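Local coordinates for uncharacterized protein TCIL3000_10_9440 (Trypanosoma congolense, PDB 5KMX), which is of unknown function but is a putative sensor, this chain being the bilobed ectodomain of a membrane-spanning surface protein made in the parasite's insect stage, at residues A[53-58]-A[205-210]; A[62-67]-A[196-201]; A[87-92]-A[188-193]; A[152-157]-A[192-197]. One frame throughout, in Å; residues are numbered along the deposited sequence.

From the N terminus, strand 53-63 supplies the first half of contact 1 (53-58) and then of contact 2 (62-67). Segments 87-92 and 152-157 open contacts 3 and 4. The partners follow between residues 188 and 210. Contact 3 closes first, at 188-193, and contact 4 next, at 192-197. Contact 4 opens within the loop of contact 3 and ends on the same stretch, sharing Pro192 and Arg193. Contact 2 closes at 196-201 around contact 3 and shares Ser196 and Ser197 with contact 4. Contact 1 closes last, at 205-210, and encloses the rest. Contacts 2 and 3 join strands of one mixed sheet, contact 4 lays a connecting loop on it, and contact 1 adds helix 208-216.

Contact 1: A[53-58]-A[205-210]; sequences IPTVYT and EGDPFI
Asp207 is the N-cap of helix 208-216, and its carboxylate also binds Thr55 and Val56 of strand 53-63. OD1 of Asp207 takes two bonds. The capping bond comes from Phe209 N, 2.8 Å from Asp207 OD1, on the anti side and 20° out of the carboxylate plane. The second comes from Thr55 OG1, 2.9 Å from Asp207 OD1, on the syn lone pair. The other oxygen, Asp207 OD2, uses its syn lone pair to accept from Val56 N at 3.0 Å. Three bonds fix the rotation of this buried carboxylate. The N-terminal end of the helix probably stabilises its charge. Val56 O, also 3.0 Å from Asp207 OD2 but not bonded, would work against it. Thr55 OG1 stands anti to the backbone N (chi1 168°), which carries it to the acid.

Beside the cap, Pro208 CG lies 3.0 Å from Pro54 O, and Pro208 CB 3.6 Å from Ile53 CG2. The Ile53 and Pro208 side chains lie alongside, pointing opposite ways.

Strand 53-63 runs between strands 36-45 and 197-204. Ile53 also touches Phe14 and Val18 of helix 11-20. The ring of Phe209 meets that of Tyr203, so helix 208-216 starts against the preceding sheet strand.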
# COMPACT_ATOMS: atom_id res chain seq x y z
N ILE A 53 18.48 6.77 -1.01
CA ILE A 53 17.70 7.24 0.14
C ILE A 53 17.36 6.09 1.09
O ILE A 53 16.83 5.07 0.65
CB ILE A 53 16.40 7.92 -0.31
CG1 ILE A 53 16.71 9.09 -1.23
CG2 ILE A 53 15.58 8.38 0.91
CD1 ILE A 53 15.48 9.76 -1.81
N PRO A 54 17.64 6.25 2.39
CA PRO A 54 17.37 5.17 3.34
C PRO A 54 15.90 5.06 3.75
O PRO A 54 15.33 6.03 4.24
CB PRO A 54 18.22 5.56 4.55
CG PRO A 54 18.24 7.05 4.52
CD PRO A 54 18.23 7.43 3.06
N THR A 55 15.30 3.89 3.53
CA THR A 55 13.96 3.60 4.01
C THR A 55 14.01 2.39 4.94
O THR A 55 14.57 1.36 4.58
CB THR A 55 12.97 3.34 2.85
OG1 THR A 55 11.74 2.80 3.38
CG2 THR A 55 13.55 2.37 1.84
N VAL A 56 13.44 2.53 6.13
CA VAL A 56 13.54 1.49 7.15
C VAL A 56 12.18 1.13 7.74
O VAL A 56 11.38 2.00 8.08
CB VAL A 56 14.48 1.92 8.29
CG1 VAL A 56 14.66 0.78 9.30
CG2 VAL A 56 15.83 2.34 7.73
N TYR A 57 11.94 -0.17 7.85
CA TYR A 57 10.69 -0.69 8.41
C TYR A 57 10.94 -2.06 9.03
O TYR A 57 11.93 -2.72 8.72
CB TYR A 57 9.62 -0.78 7.33
CG TYR A 57 9.99 -1.70 6.19
CD1 TYR A 57 9.75 -3.07 6.27
CD2 TYR A 57 10.57 -1.20 5.03
CE1 TYR A 57 10.09 -3.91 5.22
CE2 TYR A 57 10.91 -2.04 3.98
CZ TYR A 57 10.66 -3.39 4.08
OH TYR A 57 10.99 -4.23 3.05
N THR A 58 10.04 -2.47 9.92
CA THR A 58 10.08 -3.82 10.48
C THR A 58 8.95 -4.63 9.85
O THR A 58 7.88 -4.09 9.55
CB THR A 58 9.93 -3.79 12.02
OG1 THR A 58 10.15 -5.11 12.55
CG2 THR A 58 8.56 -3.30 12.44
N GLU A 205 6.30 7.46 10.56
CA GLU A 205 5.66 8.50 9.76
C GLU A 205 6.67 9.27 8.91
O GLU A 205 6.37 9.68 7.79
CB GLU A 205 4.90 9.48 10.66
CG GLU A 205 3.52 9.01 11.07
CD GLU A 205 2.74 10.08 11.82
OE1 GLU A 205 3.23 11.22 11.91
OE2 GLU A 205 1.64 9.77 12.31
N GLY A 206 7.86 9.48 9.46
CA GLY A 206 8.87 10.29 8.80
C GLY A 206 9.66 9.56 7.73
O GLY A 206 10.62 10.10 7.19
N ASP A 207 9.25 8.33 7.42
CA ASP A 207 9.97 7.52 6.45
C ASP A 207 9.86 8.14 5.06
O ASP A 207 8.78 8.56 4.66
CB ASP A 207 9.44 6.09 6.43
CG ASP A 207 10.35 5.14 5.67
OD1 ASP A 207 10.28 5.11 4.42
OD2 ASP A 207 11.14 4.42 6.32
N PRO A 208 10.98 8.19 4.32
CA PRO A 208 10.94 8.80 2.98
C PRO A 208 10.00 8.08 2.02
O PRO A 208 9.50 8.71 1.09
CB PRO A 208 12.39 8.70 2.49
CG PRO A 208 13.05 7.72 3.38
CD PRO A 208 12.35 7.78 4.69
N PHE A 209 9.75 6.79 2.23
CA PHE A 209 8.83 6.04 1.39
C PHE A 209 7.43 6.65 1.46
O PHE A 209 6.76 6.79 0.44
CB PHE A 209 8.78 4.57 1.81
CG PHE A 209 7.77 3.75 1.05
CD1 PHE A 209 8.04 3.32 -0.24
CD2 PHE A 209 6.56 3.40 1.63
CE1 PHE A 209 7.11 2.57 -0.94
CE2 PHE A 209 5.63 2.65 0.93
CZ PHE A 209 5.91 2.23 -0.35
N ILE A 210 7.00 7.01 2.66
CA ILE A 210 5.71 7.65 2.85
C ILE A 210 5.73 9.07 2.30
O ILE A 210 4.77 9.51 1.68
CB ILE A 210 5.30 7.67 4.34
CG1 ILE A 210 5.19 6.24 4.88
CG2 ILE A 210 3.99 8.43 4.53
CD1 ILE A 210 4.82 6.15 6.35

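Contact 2: A[62-67]-A[196-201]; sequences LPLNKD and SSVNVR
Leu62 and Val198 form an antiparallel hydrogen-bonded pair between strands 53-63 and 197-204. Both of their backbone bonds are short: Leu62 N to Val198 O is 2.7 Å, and Val198 N to Leu62 O is 2.7 Å. The next pair, Pro63 and Ser197, is a non-hydrogen-bonded one. Proline has no N-H, and this site asks for none. A third bond, from Leu64 N to Ser196 O at 3.1 Å, is nearly straight (167°). It carries the pairing just past the end of the first strand.

Apolar contacts add to these bonds. Leu62 and Val198 point to the same face of the sheet. On Leu62, CD2 meets CG2 of Val200 at 3.8 Å, and CD1 is almost as near. CG2 of Val200, anti to its carbonyl carbon, is the branch that faces Leu62. Leu64 lays its CD2 3.9 Å from Val198 CG2, while Leu64 CG lies 3.3 Å from Ser196 O. Ser197 turns the other way, with its CB 4.0 Å from Pro63 CA.

Polar groups also shape the turn that follows. Asp67 OD1 accepts from Asn65 N at 2.9 Å, from 35° out of the carboxylate plane.

Strand 197-204 lies between strand 53-63, antiparallel, and strand 145-165, parallel. Strand 72-79 adds Val75 against Leu62 and Leu73 against Val198, and Leu155 of strand 145-165 also packs on Val198.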
# COMPACT_ATOMS: atom_id res chain seq x y z
N LEU A 62 3.00 -13.24 7.42
CA LEU A 62 1.91 -13.88 8.14
C LEU A 62 1.20 -14.91 7.28
O LEU A 62 0.70 -14.57 6.20
CB LEU A 62 0.90 -12.83 8.63
CG LEU A 62 1.12 -12.30 10.05
CD1 LEU A 62 2.53 -11.73 10.21
CD2 LEU A 62 0.07 -11.25 10.39
N PRO A 63 1.14 -16.17 7.73
CA PRO A 63 0.35 -17.16 6.99
C PRO A 63 -1.14 -17.00 7.25
O PRO A 63 -1.52 -16.58 8.35
CB PRO A 63 0.87 -18.49 7.54
CG PRO A 63 1.27 -18.18 8.94
CD PRO A 63 1.82 -16.77 8.90
N LEU A 64 -1.97 -17.32 6.27
CA LEU A 64 -3.41 -17.29 6.47
C LEU A 64 -3.80 -18.50 7.32
O LEU A 64 -3.71 -19.64 6.87
CB LEU A 64 -4.15 -17.30 5.14
CG LEU A 64 -3.89 -16.12 4.20
CD1 LEU A 64 -4.74 -16.25 2.94
CD2 LEU A 64 -4.16 -14.79 4.88
N ASN A 65 -4.22 -18.23 8.55
CA ASN A 65 -4.62 -19.28 9.47
C ASN A 65 -5.82 -18.82 10.31
O ASN A 65 -6.84 -18.41 9.75
CB ASN A 65 -3.43 -19.69 10.35
CG ASN A 65 -2.77 -18.51 11.05
OD1 ASN A 65 -3.43 -17.53 11.39
ND2 ASN A 65 -1.46 -18.60 11.26
N LYS A 66 -5.71 -18.88 11.63
CA LYS A 66 -6.81 -18.49 12.51
C LYS A 66 -6.91 -16.96 12.61
O LYS A 66 -7.83 -16.44 13.23
CB LYS A 66 -6.63 -19.10 13.89
CG LYS A 66 -6.67 -20.62 13.89
CD LYS A 66 -6.24 -21.19 15.23
CE LYS A 66 -6.05 -22.70 15.16
NZ LYS A 66 -7.30 -23.42 14.80
N ASP A 67 -5.95 -16.26 12.00
CA ASP A 67 -6.00 -14.80 11.96
C ASP A 67 -7.02 -14.31 10.93
O ASP A 67 -7.28 -13.11 10.83
CB ASP A 67 -4.61 -14.22 11.65
CG ASP A 67 -4.00 -14.80 10.39
OD1 ASP A 67 -4.68 -15.56 9.68
OD2 ASP A 67 -2.82 -14.48 10.10
N SER A 196 -1.01 -17.39 -0.23
CA SER A 196 -1.28 -18.17 0.97
C SER A 196 -0.80 -17.44 2.23
O SER A 196 -1.15 -17.83 3.35
CB SER A 196 -0.60 -19.54 0.88
OG SER A 196 0.78 -19.40 0.57
N SER A 197 -0.01 -16.39 2.04
CA SER A 197 0.51 -15.61 3.15
C SER A 197 0.51 -14.12 2.82
O SER A 197 0.56 -13.73 1.65
CB SER A 197 1.92 -16.06 3.51
OG SER A 197 2.85 -15.68 2.51
N VAL A 198 0.44 -13.29 3.86
CA VAL A 198 0.46 -11.84 3.70
C VAL A 198 1.70 -11.25 4.38
O VAL A 198 2.03 -11.61 5.50
CB VAL A 198 -0.81 -11.19 4.31
CG1 VAL A 198 -0.73 -9.67 4.21
CG2 VAL A 198 -2.05 -11.71 3.60
N ASN A 199 2.37 -10.34 3.67
CA ASN A 199 3.55 -9.68 4.20
C ASN A 199 3.20 -8.38 4.90
O ASN A 199 2.67 -7.45 4.28
CB ASN A 199 4.55 -9.42 3.07
CG ASN A 199 5.82 -8.75 3.55
OD1 ASN A 199 6.16 -7.65 3.11
ND2 ASN A 199 6.54 -9.41 4.46
N VAL A 200 3.49 -8.31 6.20
CA VAL A 200 3.15 -7.14 7.00
C VAL A 200 4.38 -6.27 7.23
O VAL A 200 5.48 -6.77 7.46
CB VAL A 200 2.55 -7.55 8.36
CG1 VAL A 200 2.18 -6.32 9.18
CG2 VAL A 200 1.34 -8.45 8.16
N ARG A 201 4.18 -4.95 7.18
CA ARG A 201 5.26 -3.99 7.35
C ARG A 201 4.82 -2.80 8.20
O ARG A 201 3.71 -2.29 8.03
CB ARG A 201 5.76 -3.50 5.98
CG ARG A 201 6.51 -4.56 5.19
CD ARG A 201 6.28 -4.45 3.70
NE ARG A 201 7.01 -3.35 3.08
CZ ARG A 201 7.59 -3.40 1.88
NH1 ARG A 201 8.23 -2.34 1.41
NH2 ARG A 201 7.54 -4.50 1.15

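Contact 3: A[87-92]-A[188-193]; sequences RRTPLR and QGYEPR
Tyr190 OH donates to Pro90 O at 2.9 Å, the one hydrogen bond between strand 189-191 and segment 87-92. The hydroxyl lies in the plane of the Pro90 carbonyl, with a C=O...O angle of 157°. Pro90 O in turn lies at the edge of the tyrosine ring, in its plane. The bond satisfies a buried phenol and holds the ring end in place.

Leu91 O also meets the ring at its edge, 3.6 Å from Tyr190 CE2. On the hydroxyl end, Thr89 CG2 comes to 3.5 Å from Tyr190 OH. With chi1 at -52°, Thr89 OG1 lies beside the backbone N, which leaves the methyl CG2 anti to it and turned toward the tyrosine. Pro90 CG is a looser neighbour, and its ring crosses the tyrosine at about a right angle.

Further along, Arg87 NH1 and Gln188 NE2 come within 4.3 Å of each other. Both are donors, and each is satisfied elsewhere. Arg87 NH1 bonds to Gln177 O and has a long, weak ion pair with Asp185. Gln188 NE2 gives to Asp185 O, and Gln188 OE1 accepts from Tyr159 N.

The backbones do not pair directly. The CA atoms of Arg92 and Tyr190 are 8.1 Å apart, because strand 145-165 runs between the two segments. Leu91 bonds through its backbone to Leu155, and Gly189 to Ala156. Tyr190 touches Val153 and Leu155 and so reaches across strand 145-165 to strand 85-100.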
# COMPACT_ATOMS: atom_id res chain seq x y z
N ARG A 87 -5.00 -4.38 14.01
CA ARG A 87 -5.51 -3.91 12.73
C ARG A 87 -6.28 -5.01 12.03
O ARG A 87 -5.81 -6.15 11.94
CB ARG A 87 -4.37 -3.41 11.84
CG ARG A 87 -4.80 -3.06 10.41
CD ARG A 87 -5.78 -1.90 10.38
NE ARG A 87 -5.13 -0.66 10.81
CZ ARG A 87 -4.45 0.15 10.01
NH1 ARG A 87 -4.32 -0.13 8.72
NH2 ARG A 87 -3.89 1.25 10.50
N ARG A 88 -7.46 -4.67 11.53
CA ARG A 88 -8.26 -5.58 10.74
C ARG A 88 -8.33 -5.08 9.31
O ARG A 88 -8.57 -3.90 9.07
CB ARG A 88 -9.66 -5.71 11.33
CG ARG A 88 -10.34 -7.03 11.03
CD ARG A 88 -11.58 -7.21 11.87
NE ARG A 88 -12.74 -6.52 11.31
CZ ARG A 88 -13.85 -6.23 11.99
NH1 ARG A 88 -13.94 -6.55 13.28
NH2 ARG A 88 -14.85 -5.61 11.39
N THR A 89 -8.10 -5.98 8.36
CA THR A 89 -8.09 -5.63 6.94
C THR A 89 -8.87 -6.66 6.13
O THR A 89 -8.70 -7.86 6.34
CB THR A 89 -6.66 -5.54 6.39
OG1 THR A 89 -5.87 -4.67 7.22
CG2 THR A 89 -6.66 -5.01 4.97
N PRO A 90 -9.72 -6.20 5.20
CA PRO A 90 -10.40 -7.17 4.34
C PRO A 90 -9.42 -7.85 3.39
O PRO A 90 -8.55 -7.19 2.82
CB PRO A 90 -11.42 -6.33 3.58
CG PRO A 90 -10.89 -4.94 3.62
CD PRO A 90 -10.17 -4.82 4.93
N LEU A 91 -9.57 -9.16 3.21
CA LEU A 91 -8.71 -9.91 2.30
C LEU A 91 -9.01 -9.54 0.86
O LEU A 91 -8.14 -9.63 -0.00
CB LEU A 91 -8.89 -11.41 2.50
CG LEU A 91 -8.40 -12.00 3.82
CD1 LEU A 91 -8.84 -13.44 3.95
CD2 LEU A 91 -6.88 -11.89 3.93
N ARG A 92 -10.25 -9.13 0.60
CA ARG A 92 -10.71 -8.83 -0.75
C ARG A 92 -11.30 -7.42 -0.84
O ARG A 92 -12.09 -7.01 0.01
CB ARG A 92 -11.76 -9.85 -1.19
CG ARG A 92 -12.09 -9.81 -2.67
CD ARG A 92 -13.43 -10.48 -2.94
NE ARG A 92 -14.53 -9.68 -2.40
CZ ARG A 92 -15.78 -10.11 -2.28
NH1 ARG A 92 -16.12 -11.33 -2.65
NH2 ARG A 92 -16.70 -9.30 -1.77
N GLN A 188 -3.60 -0.79 0.30
CA GLN A 188 -2.57 -1.81 0.51
C GLN A 188 -2.22 -2.51 -0.80
O GLN A 188 -2.82 -2.25 -1.84
CB GLN A 188 -3.05 -2.84 1.54
CG GLN A 188 -3.65 -2.23 2.80
CD GLN A 188 -2.66 -1.41 3.61
OE1 GLN A 188 -1.45 -1.45 3.35
NE2 GLN A 188 -3.15 -0.67 4.59
N GLY A 189 -1.23 -3.39 -0.74
CA GLY A 189 -0.80 -4.15 -1.90
C GLY A 189 -1.74 -5.31 -2.16
O GLY A 189 -1.66 -6.34 -1.49
N TYR A 190 -2.65 -5.13 -3.12
CA TYR A 190 -3.61 -6.17 -3.49
C TYR A 190 -3.25 -6.80 -4.84
O TYR A 190 -2.85 -6.09 -5.76
CB TYR A 190 -5.03 -5.59 -3.53
CG TYR A 190 -5.65 -5.40 -2.17
CD1 TYR A 190 -5.44 -4.24 -1.44
CD2 TYR A 190 -6.46 -6.38 -1.62
CE1 TYR A 190 -6.01 -4.06 -0.20
CE2 TYR A 190 -7.04 -6.21 -0.38
CZ TYR A 190 -6.81 -5.05 0.33
OH TYR A 190 -7.39 -4.88 1.57
N GLU A 191 -3.41 -8.11 -4.94
CA GLU A 191 -3.05 -8.86 -6.15
C GLU A 191 -4.27 -9.54 -6.78
O GLU A 191 -5.23 -9.87 -6.07
CB GLU A 191 -2.00 -9.92 -5.83
CG GLU A 191 -0.61 -9.36 -5.51
CD GLU A 191 0.36 -10.44 -5.08
OE1 GLU A 191 1.58 -10.23 -5.23
OE2 GLU A 191 -0.09 -11.49 -4.59
N PRO A 192 -4.25 -9.74 -8.11
CA PRO A 192 -5.34 -10.47 -8.78
C PRO A 192 -5.50 -11.91 -8.28
O PRO A 192 -6.60 -12.45 -8.33
CB PRO A 192 -4.92 -10.45 -10.25
CG PRO A 192 -4.05 -9.25 -10.38
CD PRO A 192 -3.31 -9.15 -9.08
N ARG A 193 -4.40 -12.52 -7.83
CA ARG A 193 -4.43 -13.87 -7.29
C ARG A 193 -3.98 -13.85 -5.83
O ARG A 193 -2.87 -13.43 -5.52
CB ARG A 193 -3.55 -14.81 -8.11
CG ARG A 193 -3.76 -16.28 -7.80
CD ARG A 193 -2.78 -17.18 -8.54
NE ARG A 193 -3.05 -18.59 -8.32
CZ ARG A 193 -2.64 -19.28 -7.26
NH1 ARG A 193 -1.92 -18.69 -6.31
NH2 ARG A 193 -2.94 -20.57 -7.14

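Contact 4: A[152-157]-A[192-197]; sequences NVYLAT and PRQPSS
Tyr154 and Gln194 form the tight part of this contact. The CB atoms of Tyr154 and Gln194 meet at 3.4 Å. Gln194 CG stands anti to its backbone N (chi1 -167°), and the chain beyond is extended. It therefore runs past the base of the tyrosine at about a right angle to that side chain. The amide and ring planes are only 9° apart, and Gln194 OE1 comes 3.6 Å from Tyr154 CD2. On the ring edge, Pro192 O lies 3.1 Å from Tyr154 CE1, near the ring plane.

A second close patch is made by Pro195. Pro195 CD rests 3.6 Å from Leu155 O, and Pro195 CG is 4.1 Å from Ala156 CB.

The loose side is confined to the Arg193 side chain and the Pro192 ring. Both start away from strand 145-165, and both residues are exposed. The Pro192 carbonyl, by contrast, belongs to the tight part.

The two segments run 34° apart. Strand 145-165 carries a classic beta bulge here, with Ala156 and Thr157 set opposite the single residue Gly189. Glu191 pairs with Tyr154 before this loop, and Asn199 pairs with Ala156 after it.

No hydrogen bond crosses between the two segments. Two of the loop residues are prolines, which have no N-H to give the strand. Cohesion here comes from van der Waals contact and from carbonyl oxygens lying against C-H groups. The loop thus lies against strand 145-165 by shape, and hydrogen bonding is left to the strands at its two ends.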
# COMPACT_ATOMS: atom_id res chain seq x y z
N ASN A 152 -11.79 -7.95 -8.79
CA ASN A 152 -11.49 -8.47 -7.47
C ASN A 152 -9.99 -8.62 -7.28
O ASN A 152 -9.32 -9.29 -8.06
CB ASN A 152 -12.18 -9.82 -7.25
CG ASN A 152 -13.66 -9.68 -6.94
OD1 ASN A 152 -14.05 -8.92 -6.06
ND2 ASN A 152 -14.49 -10.42 -7.67
N VAL A 153 -9.46 -7.98 -6.24
CA VAL A 153 -8.05 -8.07 -5.90
C VAL A 153 -7.89 -8.46 -4.44
O VAL A 153 -8.77 -8.18 -3.62
CB VAL A 153 -7.31 -6.74 -6.18
CG1 VAL A 153 -7.26 -6.48 -7.68
CG2 VAL A 153 -7.99 -5.59 -5.45
N TYR A 154 -6.77 -9.09 -4.11
CA TYR A 154 -6.62 -9.75 -2.81
C TYR A 154 -5.32 -9.36 -2.10
O TYR A 154 -4.28 -9.20 -2.73
CB TYR A 154 -6.68 -11.26 -3.00
CG TYR A 154 -7.82 -11.70 -3.89
CD1 TYR A 154 -7.66 -11.78 -5.27
CD2 TYR A 154 -9.05 -12.03 -3.35
CE1 TYR A 154 -8.70 -12.17 -6.08
CE2 TYR A 154 -10.10 -12.42 -4.16
CZ TYR A 154 -9.92 -12.49 -5.52
OH TYR A 154 -10.96 -12.89 -6.34
N LEU A 155 -5.41 -9.24 -0.78
CA LEU A 155 -4.33 -8.70 0.04
C LEU A 155 -3.06 -9.54 -0.03
O LEU A 155 -3.09 -10.75 0.20
CB LEU A 155 -4.79 -8.58 1.49
CG LEU A 155 -3.86 -7.84 2.46
CD1 LEU A 155 -3.77 -6.36 2.10
CD2 LEU A 155 -4.35 -8.01 3.89
N ALA A 156 -1.95 -8.88 -0.34
CA ALA A 156 -0.64 -9.53 -0.42
C ALA A 156 0.35 -8.88 0.54
O ALA A 156 1.08 -9.57 1.25
CB ALA A 156 -0.11 -9.46 -1.84
N THR A 157 0.37 -7.55 0.56
CA THR A 157 1.28 -6.80 1.41
C THR A 157 0.53 -5.73 2.20
O THR A 157 -0.26 -4.97 1.64
CB THR A 157 2.39 -6.13 0.58
OG1 THR A 157 3.02 -7.11 -0.26
CG2 THR A 157 3.44 -5.51 1.49
N PRO A 192 -4.25 -9.74 -8.11
CA PRO A 192 -5.34 -10.47 -8.78
C PRO A 192 -5.50 -11.91 -8.28
O PRO A 192 -6.60 -12.45 -8.33
CB PRO A 192 -4.92 -10.45 -10.25
CG PRO A 192 -4.05 -9.25 -10.38
CD PRO A 192 -3.31 -9.15 -9.08
N ARG A 193 -4.40 -12.52 -7.83
CA ARG A 193 -4.43 -13.87 -7.29
C ARG A 193 -3.98 -13.85 -5.83
O ARG A 193 -2.87 -13.43 -5.52
CB ARG A 193 -3.55 -14.81 -8.11
CG ARG A 193 -3.76 -16.28 -7.80
CD ARG A 193 -2.78 -17.18 -8.54
NE ARG A 193 -3.05 -18.59 -8.32
CZ ARG A 193 -2.64 -19.28 -7.26
NH1 ARG A 193 -1.92 -18.69 -6.31
NH2 ARG A 193 -2.94 -20.57 -7.14
N GLN A 194 -4.84 -14.32 -4.93
CA GLN A 194 -4.57 -14.25 -3.50
C GLN A 194 -3.48 -15.24 -3.08
O GLN A 194 -3.58 -16.42 -3.39
CB GLN A 194 -5.85 -14.52 -2.70
CG GLN A 194 -5.75 -14.15 -1.24
CD GLN A 194 -7.07 -14.29 -0.50
OE1 GLN A 194 -8.09 -14.66 -1.09
NE2 GLN A 194 -7.06 -13.98 0.79
N PRO A 195 -2.45 -14.75 -2.37
CA PRO A 195 -1.40 -15.65 -1.88
C PRO A 195 -1.81 -16.40 -0.61
O PRO A 195 -2.82 -16.08 -0.00
CB PRO A 195 -0.23 -14.71 -1.61
CG PRO A 195 -0.87 -13.42 -1.27
CD PRO A 195 -2.11 -13.34 -2.11
N SER A 196 -1.01 -17.39 -0.23
CA SER A 196 -1.28 -18.17 0.97
C SER A 196 -0.80 -17.44 2.23
O SER A 196 -1.15 -17.83 3.35
CB SER A 196 -0.60 -19.54 0.88
OG SER A 196 0.78 -19.40 0.57
N SER A 197 -0.01 -16.39 2.04
CA SER A 197 0.51 -15.61 3.15
C SER A 197 0.51 -14.12 2.82
O SER A 197 0.56 -13.73 1.65
CB SER A 197 1.92 -16.06 3.51
OG SER A 197 2.85 -15.68 2.51